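Local coordinates for protein glucose-6-phosphate dehydrogenase (Trypanosoma cruzi, PDB 5AQ1) that oxidises glucose-6-phosphate with NADP+ as the hydride acceptor, the entry step of the pentose phosphate pathway, which supplies NADPH for redox balance, at residues His340-Asn352 with Val359-Glu371. Sequence-based numbering, arbitrary orientation.
With BG6 (6-O-phosphono-beta-D-glucopyranose), chain F.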
ATOM      1  N   HIS B 340      13.056   5.737  45.565  1.00 60.40           N
ATOM      2  CA  HIS B 340      12.204   5.964  44.391  1.00 61.34           C
ATOM      3  C   HIS B 340      12.285   4.780  43.432  1.00 56.85           C
ATOM      4  O   HIS B 340      11.696   4.825  42.353  1.00 56.01           O
ATOM      5  CB  HIS B 340      12.624   7.207  43.580  1.00 66.16           C
ATOM      6  CG  HIS B 340      13.065   8.379  44.402  1.00 72.57           C
ATOM      7  ND1 HIS B 340      12.191   9.138  45.151  1.00 76.75           N
ATOM      8  CD2 HIS B 340      14.284   8.950  44.552  1.00 74.72           C
ATOM      9  CE1 HIS B 340      12.859  10.111  45.748  1.00 79.19           C
ATOM     10  NE2 HIS B 340      14.130  10.018  45.402  1.00 78.37           N
ATOM     11  N   CYS B 341      13.030   3.738  43.796  1.00 53.55           N
ATOM     12  CA  CYS B 341      13.325   2.673  42.850  1.00 50.08           C
ATOM     13  C   CYS B 341      12.047   2.029  42.322  1.00 48.42           C
ATOM     14  O   CYS B 341      11.255   1.481  43.093  1.00 48.31           O
ATOM     15  CB  CYS B 341      14.215   1.604  43.473  1.00 49.83           C
ATOM     16  SG  CYS B 341      14.733   0.363  42.271  1.00 47.27           S
ATOM     17  N   PRO B 342      11.841   2.101  41.000  1.00 45.54           N
ATOM     18  CA  PRO B 342      10.653   1.502  40.421  1.00 43.84           C
ATOM     19  C   PRO B 342      10.818   0.004  40.185  1.00 42.33           C
ATOM     20  O   PRO B 342      11.826  -0.436  39.624  1.00 39.76           O
ATOM     21  CB  PRO B 342      10.515   2.241  39.092  1.00 43.46           C
ATOM     22  CG  PRO B 342      11.918   2.558  38.702  1.00 43.29           C
ATOM     23  CD  PRO B 342      12.687   2.750  39.981  1.00 44.76           C
ATOM     24  N   THR B 343       9.827  -0.766  40.624  1.00 42.21           N
ATOM     25  CA  THR B 343       9.735  -2.188  40.309  1.00 41.03           C
ATOM     26  C   THR B 343       8.787  -2.419  39.125  1.00 40.39           C
ATOM     27  O   THR B 343       8.693  -3.538  38.617  1.00 38.02           O
ATOM     28  CB  THR B 343       9.253  -3.001  41.528  1.00 41.23           C
ATOM     29  OG1 THR B 343       7.922  -2.605  41.889  1.00 41.58           O
ATOM     30  CG2 THR B 343      10.184  -2.789  42.715  1.00 41.72           C
ATOM     31  N   PHE B 344       8.101  -1.354  38.697  1.00 41.42           N
ATOM     32  CA  PHE B 344       7.128  -1.402  37.605  1.00 41.46           C
ATOM     33  C   PHE B 344       7.229  -0.132  36.754  1.00 41.34           C
ATOM     34  O   PHE B 344       7.438   0.962  37.286  1.00 42.38           O
ATOM     35  CB  PHE B 344       5.717  -1.534  38.185  1.00 42.70           C
ATOM     36  CG  PHE B 344       4.622  -1.499  37.154  1.00 43.74           C
ATOM     37  CD1 PHE B 344       4.109  -0.287  36.703  1.00 44.16           C
ATOM     38  CD2 PHE B 344       4.083  -2.675  36.649  1.00 43.84           C
ATOM     39  CE1 PHE B 344       3.095  -0.252  35.759  1.00 44.49           C
ATOM     40  CE2 PHE B 344       3.066  -2.644  35.703  1.00 43.69           C
ATOM     41  CZ  PHE B 344       2.572  -1.432  35.257  1.00 43.31           C
ATOM     42  N   ALA B 345       7.072  -0.271  35.440  1.00 40.18           N
ATOM     43  CA  ALA B 345       7.092   0.885  34.546  1.00 40.63           C
ATOM     44  C   ALA B 345       6.364   0.617  33.232  1.00 40.90           C
ATOM     45  O   ALA B 345       6.593  -0.412  32.601  1.00 41.64           O
ATOM     46  CB  ALA B 345       8.524   1.303  34.266  1.00 40.42           C
ATOM     47  N   VAL B 346       5.482   1.537  32.840  1.00 41.23           N
ATOM     48  CA  VAL B 346       4.921   1.562  31.491  1.00 40.97           C
ATOM     49  C   VAL B 346       5.454   2.798  30.789  1.00 41.49           C
ATOM     50  O   VAL B 346       5.358   3.897  31.319  1.00 42.11           O
ATOM     51  CB  VAL B 346       3.383   1.670  31.471  1.00 41.97           C
ATOM     52  CG1 VAL B 346       2.866   1.522  30.046  1.00 41.76           C
ATOM     53  CG2 VAL B 346       2.750   0.624  32.365  1.00 43.72           C
ATOM     54  N   LEU B 347       6.008   2.609  29.596  1.00 41.51           N
ATOM     55  CA  LEU B 347       6.529   3.701  28.780  1.00 40.98           C
ATOM     56  C   LEU B 347       5.766   3.766  27.465  1.00 40.13           C
ATOM     57  O   LEU B 347       5.383   2.728  26.927  1.00 38.76           O
ATOM     58  CB  LEU B 347       8.015   3.469  28.488  1.00 40.69           C
ATOM     59  CG  LEU B 347       9.048   4.010  29.476  1.00 41.78           C
ATOM     60  CD1 LEU B 347       8.692   3.705  30.918  1.00 42.88           C
ATOM     61  CD2 LEU B 347      10.417   3.445  29.139  1.00 41.81           C
ATOM     62  N   ARG B 348       5.536   4.979  26.961  1.00 40.15           N
ATOM     63  CA  ARG B 348       5.098   5.166  25.581  1.00 40.45           C
ATOM     64  C   ARG B 348       6.242   5.778  24.786  1.00 39.25           C
ATOM     65  O   ARG B 348       6.686   6.891  25.080  1.00 40.24           O
ATOM     66  CB  ARG B 348       3.858   6.061  25.486  1.00 43.73           C
ATOM     67  CG  ARG B 348       3.426   6.335  24.046  1.00 45.73           C
ATOM     68  CD  ARG B 348       2.045   6.970  23.940  1.00 49.51           C
ATOM     69  NE  ARG B 348       2.040   8.383  24.329  1.00 52.32           N
ATOM     70  CZ  ARG B 348       1.307   8.923  25.307  1.00 53.56           C
ATOM     71  NH1 ARG B 348       0.468   8.194  26.041  1.00 53.50           N
ATOM     72  NH2 ARG B 348       1.408  10.225  25.549  1.00 55.74           N
ATOM     73  N   LEU B 349       6.716   5.047  23.782  1.00 37.75           N
ATOM     74  CA  LEU B 349       7.784   5.522  22.911  1.00 37.38           C
ATOM     75  C   LEU B 349       7.256   5.787  21.508  1.00 37.79           C
ATOM     76  O   LEU B 349       6.254   5.205  21.086  1.00 37.41           O
ATOM     77  CB  LEU B 349       8.917   4.497  22.846  1.00 37.24           C
ATOM     78  CG  LEU B 349       9.496   4.043  24.189  1.00 37.95           C
ATOM     79  CD1 LEU B 349      10.580   3.003  23.967  1.00 37.81           C
ATOM     80  CD2 LEU B 349      10.040   5.215  24.991  1.00 38.53           C
ATOM     81  N   HIS B 350       7.943   6.678  20.802  1.00 39.28           N
ATOM     82  CA  HIS B 350       7.660   6.970  19.406  1.00 40.07           C
ATOM     83  C   HIS B 350       8.916   6.701  18.588  1.00 38.11           C
ATOM     84  O   HIS B 350      10.012   7.116  18.969  1.00 38.45           O
ATOM     85  CB  HIS B 350       7.242   8.436  19.241  1.00 43.45           C
ATOM     86  CG  HIS B 350       6.087   8.832  20.105  1.00 48.74           C
ATOM     87  ND1 HIS B 350       4.801   8.391  19.873  1.00 53.76           N
ATOM     88  CD2 HIS B 350       6.026   9.617  21.207  1.00 50.80           C
ATOM     89  CE1 HIS B 350       3.995   8.890  20.795  1.00 56.41           C
ATOM     90  NE2 HIS B 350       4.713   9.640  21.614  1.00 56.13           N
ATOM     91  N   VAL B 351       8.756   5.996  17.472  1.00 36.15           N
ATOM     92  CA  VAL B 351       9.839   5.812  16.514  1.00 34.79           C
ATOM     93  C   VAL B 351       9.604   6.790  15.371  1.00 34.65           C
ATOM     94  O   VAL B 351       8.617   6.666  14.642  1.00 35.52           O
ATOM     95  CB  VAL B 351       9.879   4.370  15.975  1.00 34.67           C
ATOM     96  CG1 VAL B 351      11.092   4.169  15.076  1.00 34.75           C
ATOM     97  CG2 VAL B 351       9.903   3.372  17.125  1.00 34.84           C
ATOM     98  N   ASN B 352      10.493   7.770  15.230  1.00 34.27           N
ATOM     99  CA  ASN B 352      10.314   8.817  14.237  1.00 34.55           C
ATOM    100  C   ASN B 352      10.926   8.481  12.880  1.00 35.29           C
ATOM    101  O   ASN B 352      12.027   8.922  12.540  1.00 34.59           O
ATOM    102  CB  ASN B 352      10.859  10.150  14.734  1.00 34.86           C
ATOM    103  CG  ASN B 352      10.485  11.294  13.819  1.00 35.80           C
ATOM    104  OD1 ASN B 352       9.407  11.292  13.220  1.00 39.06           O
ATOM    105  ND2 ASN B 352      11.370  12.268  13.692  1.00 36.00           N
ATOM    106  N   VAL B 359       2.601   5.641  15.329  1.00 36.74           N
ATOM    107  CA  VAL B 359       2.309   4.347  15.940  1.00 34.63           C
ATOM    108  C   VAL B 359       2.913   4.316  17.338  1.00 35.11           C
ATOM    109  O   VAL B 359       4.133   4.280  17.483  1.00 35.34           O
ATOM    110  CB  VAL B 359       2.889   3.183  15.111  1.00 34.06           C
ATOM    111  CG1 VAL B 359       2.510   1.838  15.721  1.00 33.56           C
ATOM    112  CG2 VAL B 359       2.399   3.264  13.676  1.00 33.88           C
ATOM    113  N   PRO B 360       2.065   4.340  18.378  1.00 36.16           N
ATOM    114  CA  PRO B 360       2.593   4.291  19.738  1.00 35.88           C
ATOM    115  C   PRO B 360       3.174   2.922  20.098  1.00 35.70           C
ATOM    116  O   PRO B 360       2.570   1.885  19.805  1.00 33.93           O
ATOM    117  CB  PRO B 360       1.361   4.589  20.599  1.00 36.46           C
ATOM    118  CG  PRO B 360       0.212   4.118  19.779  1.00 36.45           C
ATOM    119  CD  PRO B 360       0.595   4.429  18.365  1.00 36.30           C
ATOM    120  N   PHE B 361       4.342   2.935  20.734  1.00 35.77           N
ATOM    121  CA  PHE B 361       4.961   1.717  21.245  1.00 35.10           C
ATOM    122  C   PHE B 361       4.877   1.706  22.759  1.00 35.44           C
ATOM    123  O   PHE B 361       5.476   2.552  23.419  1.00 34.69           O
ATOM    124  CB  PHE B 361       6.411   1.623  20.786  1.00 34.13           C
ATOM    125  CG  PHE B 361       6.548   1.198  19.362  1.00 33.91           C
ATOM    126  CD1 PHE B 361       6.480   2.131  18.338  1.00 34.09           C
ATOM    127  CD2 PHE B 361       6.720  -0.135  19.040  1.00 33.77           C
ATOM    128  CE1 PHE B 361       6.600   1.740  17.018  1.00 34.06           C
ATOM    129  CE2 PHE B 361       6.839  -0.533  17.722  1.00 34.18           C
ATOM    130  CZ  PHE B 361       6.780   0.405  16.710  1.00 33.77           C
ATOM    131  N   ILE B 362       4.124   0.748  23.296  1.00 36.14           N
ATOM    132  CA  ILE B 362       3.952   0.601  24.734  1.00 37.77           C
ATOM    133  C   ILE B 362       4.920  -0.453  25.247  1.00 38.16           C
ATOM    134  O   ILE B 362       4.813  -1.626  24.893  1.00 39.05           O
ATOM    135  CB  ILE B 362       2.522   0.154  25.105  1.00 39.80           C
ATOM    136  CG1 ILE B 362       1.463   0.970  24.358  1.00 40.10           C
ATOM    137  CG2 ILE B 362       2.306   0.252  26.610  1.00 41.21           C
ATOM    138  CD1 ILE B 362       1.547   2.459  24.593  1.00 40.94           C
ATOM    139  N   ILE B 363       5.873  -0.035  26.071  1.00 39.15           N
ATOM    140  CA  ILE B 363       6.788  -0.963  26.726  1.00 39.35           C
ATOM    141  C   ILE B 363       6.380  -1.046  28.185  1.00 39.08           C
ATOM    142  O   ILE B 363       6.336  -0.022  28.868  1.00 38.88           O
ATOM    143  CB  ILE B 363       8.256  -0.480  26.682  1.00 40.21           C
ATOM    144  CG1 ILE B 363       8.650   0.014  25.282  1.00 40.65           C
ATOM    145  CG2 ILE B 363       9.189  -1.588  27.164  1.00 39.98           C
ATOM    146  CD1 ILE B 363       8.896  -1.085  24.275  1.00 41.13           C
ATOM    147  N   ARG B 364       6.071  -2.245  28.668  1.00 38.11           N
ATOM    148  CA  ARG B 364       5.784  -2.405  30.089  1.00 40.61           C
ATOM    149  C   ARG B 364       6.525  -3.585  30.709  1.00 40.49           C
ATOM    150  O   ARG B 364       6.724  -4.624  30.079  1.00 39.88           O
ATOM    151  CB  ARG B 364       4.276  -2.489  30.348  1.00 41.56           C
ATOM    152  CG  ARG B 364       3.555  -3.567  29.573  1.00 40.92           C
ATOM    153  CD  ARG B 364       2.068  -3.510  29.861  1.00 41.62           C
ATOM    154  NE  ARG B 364       1.408  -4.731  29.415  1.00 41.35           N
ATOM    155  CZ  ARG B 364       0.281  -5.220  29.927  1.00 41.91           C
ATOM    156  NH1 ARG B 364      -0.350  -4.599  30.922  1.00 42.48           N
ATOM    157  NH2 ARG B 364      -0.215  -6.350  29.439  1.00 42.23           N
ATOM    158  N   ALA B 365       6.942  -3.391  31.955  1.00 39.84           N
ATOM    159  CA  ALA B 365       7.750  -4.362  32.669  1.00 39.69           C
ATOM    160  C   ALA B 365       7.523  -4.188  34.160  1.00 40.14           C
ATOM    161  O   ALA B 365       7.595  -3.073  34.678  1.00 40.80           O
ATOM    162  CB  ALA B 365       9.221  -4.170  32.331  1.00 39.79           C
ATOM    163  N   GLY B 366       7.237  -5.285  34.847  1.00 40.10           N
ATOM    164  CA  GLY B 366       7.027  -5.237  36.285  1.00 41.91           C
ATOM    165  C   GLY B 366       7.327  -6.545  36.983  1.00 41.90           C
ATOM    166  O   GLY B 366       7.162  -7.620  36.407  1.00 41.39           O
ATOM    167  N   LYS B 367       7.784  -6.435  38.227  1.00 42.44           N
ATOM    168  CA  LYS B 367       7.941  -7.577  39.118  1.00 42.88           C
ATOM    169  C   LYS B 367       6.821  -7.529  40.155  1.00 44.07           C
ATOM    170  O   LYS B 367       6.143  -6.506  40.296  1.00 43.91           O
ATOM    171  CB  LYS B 367       9.319  -7.547  39.787  1.00 43.38           C
ATOM    172  CG  LYS B 367      10.471  -7.852  38.835  1.00 42.38           C
ATOM    173  CD  LYS B 367      11.825  -7.770  39.530  1.00 42.73           C
ATOM    174  CE  LYS B 367      12.979  -8.063  38.577  1.00 41.71           C
ATOM    175  NZ  LYS B 367      13.286  -9.517  38.449  1.00 40.35           N
ATOM    176  N   ALA B 368       6.622  -8.637  40.864  1.00 44.53           N
ATOM    177  CA  ALA B 368       5.540  -8.766  41.845  1.00 45.52           C
ATOM    178  C   ALA B 368       4.159  -8.512  41.230  1.00 45.07           C
ATOM    179  O   ALA B 368       3.338  -7.788  41.801  1.00 45.39           O
ATOM    180  CB  ALA B 368       5.784  -7.839  43.032  1.00 46.80           C
ATOM    181  N   LEU B 369       3.906  -9.126  40.075  1.00 43.75           N
ATOM    182  CA  LEU B 369       2.623  -8.998  39.383  1.00 44.28           C
ATOM    183  C   LEU B 369       1.826 -10.312  39.438  1.00 45.54           C
ATOM    184  O   LEU B 369       2.270 -11.279  40.053  1.00 46.74           O
ATOM    185  CB  LEU B 369       2.859  -8.554  37.936  1.00 42.64           C
ATOM    186  CG  LEU B 369       3.436  -7.149  37.747  1.00 42.16           C
ATOM    187  CD1 LEU B 369       3.740  -6.910  36.278  1.00 40.67           C
ATOM    188  CD2 LEU B 369       2.486  -6.081  38.270  1.00 43.18           C
ATOM    189  N   GLU B 370       0.650 -10.338  38.808  1.00 46.26           N
ATOM    190  CA  GLU B 370      -0.231 -11.523  38.856  1.00 47.24           C
ATOM    191  C   GLU B 370       0.267 -12.761  38.103  1.00 46.50           C
ATOM    192  O   GLU B 370      -0.185 -13.870  38.385  1.00 46.22           O
ATOM    193  CB  GLU B 370      -1.683 -11.222  38.422  1.00 48.21           C
ATOM    194  CG  GLU B 370      -1.958  -9.962  37.610  1.00 49.09           C
ATOM    195  CD  GLU B 370      -1.217  -9.892  36.290  1.00 48.03           C
ATOM    196  OE1 GLU B 370      -1.684 -10.488  35.298  1.00 48.54           O
ATOM    197  OE2 GLU B 370      -0.183  -9.200  36.239  1.00 48.54           O
ATOM    198  N   GLU B 371       1.169 -12.585  37.144  1.00 45.49           N
ATOM    199  CA  GLU B 371       1.650 -13.718  36.355  1.00 45.01           C
ATOM    200  C   GLU B 371       3.065 -13.510  35.835  1.00 43.74           C
ATOM    201  O   GLU B 371       3.598 -12.402  35.856  1.00 43.20           O
ATOM    202  CB  GLU B 371       0.700 -13.993  35.174  1.00 44.85           C
ATOM    203  CG  GLU B 371       0.562 -12.843  34.177  1.00 44.03           C
ATOM    204  CD  GLU B 371      -0.295 -13.185  32.964  1.00 43.79           C
ATOM    205  OE1 GLU B 371      -0.726 -14.349  32.830  1.00 44.06           O
ATOM    206  OE2 GLU B 371      -0.540 -12.281  32.132  1.00 41.90           O
TER
HETATM  207  C1  BG6 F 550      17.628 -10.778  34.135  1.00 30.92           C
HETATM  208  C2  BG6 F 550      17.189  -9.638  35.053  1.00 29.76           C
HETATM  209  O1  BG6 F 550      18.452 -10.274  33.077  1.00 31.30           O
HETATM  210  O5  BG6 F 550      16.477 -11.411  33.571  1.00 31.60           O
HETATM  211  C3  BG6 F 550      16.264 -10.182  36.129  1.00 30.10           C
HETATM  212  O2  BG6 F 550      18.328  -9.011  35.652  1.00 29.50           O
HETATM  213  C4  BG6 F 550      15.090 -10.873  35.454  1.00 31.47           C
HETATM  214  O3  BG6 F 550      15.786  -9.142  36.989  1.00 29.87           O
HETATM  215  C5  BG6 F 550      15.607 -11.985  34.551  1.00 32.13           C
HETATM  216  O4  BG6 F 550      14.206 -11.391  36.448  1.00 32.49           O
HETATM  217  C6  BG6 F 550      14.459 -12.730  33.874  1.00 32.94           C
HETATM  218  O6  BG6 F 550      14.959 -13.637  32.891  1.00 33.63           O
HETATM  219  P   BG6 F 550      13.999 -14.777  32.286  1.00 34.65           P
HETATM  220  O1P BG6 F 550      12.794 -14.029  31.763  1.00 37.93           O
HETATM  221  O2P BG6 F 550      14.812 -15.413  31.193  1.00 37.03           O
HETATM  222  O3P BG6 F 550      13.723 -15.670  33.472  1.00 38.15           O
HETATM  223  O   HOH W   1       6.219   5.676  16.492  1.00 29.22           O
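With chi1 at -173°, V346 swings CG1 to the far side from its own N and sets this methyl against CG2 of I362 at 3.7 Å. L349 turns CG anti to its carbonyl carbon instead (chi1 -54°), and its CD1 reaches CG1 of I363 on the other face of the sheet, 3.8 Å away. CG2 of V351 meets the F361 ring at CE1 (3.7 Å). The backbone O of L349 approaches that ring edge-on. V346 CG2 runs alongside R364 CB, and the F344 ring reaches G366 CA and L369 CD2. The two strands, 344-349 and 361-366, form an antiparallel beta hairpin inside the large mixed sheet of the C-terminal domain. Helix 264-282 covers the face with F361, I363 and A365; helix 495-504 covers the face with F344, V346 and I362. A345 with A365, L347 with I363 and L349 with F361 are the hydrogen-bonded pairs, two bonds each. The bond from L347 N to I363 O is 2.7 Å. T343 and F344 form a classic beta bulge against G316 of the neighbouring strand 313-319, and T343 O still accepts from K367 N at 3.1 Å. From there the K367 side chain runs out to the bound sugar phosphate, extended until it bends at its last bond. Its NZ donates to O3 and O4 of the ligand, each at 2.9 Å, and forms a salt bridge with E249.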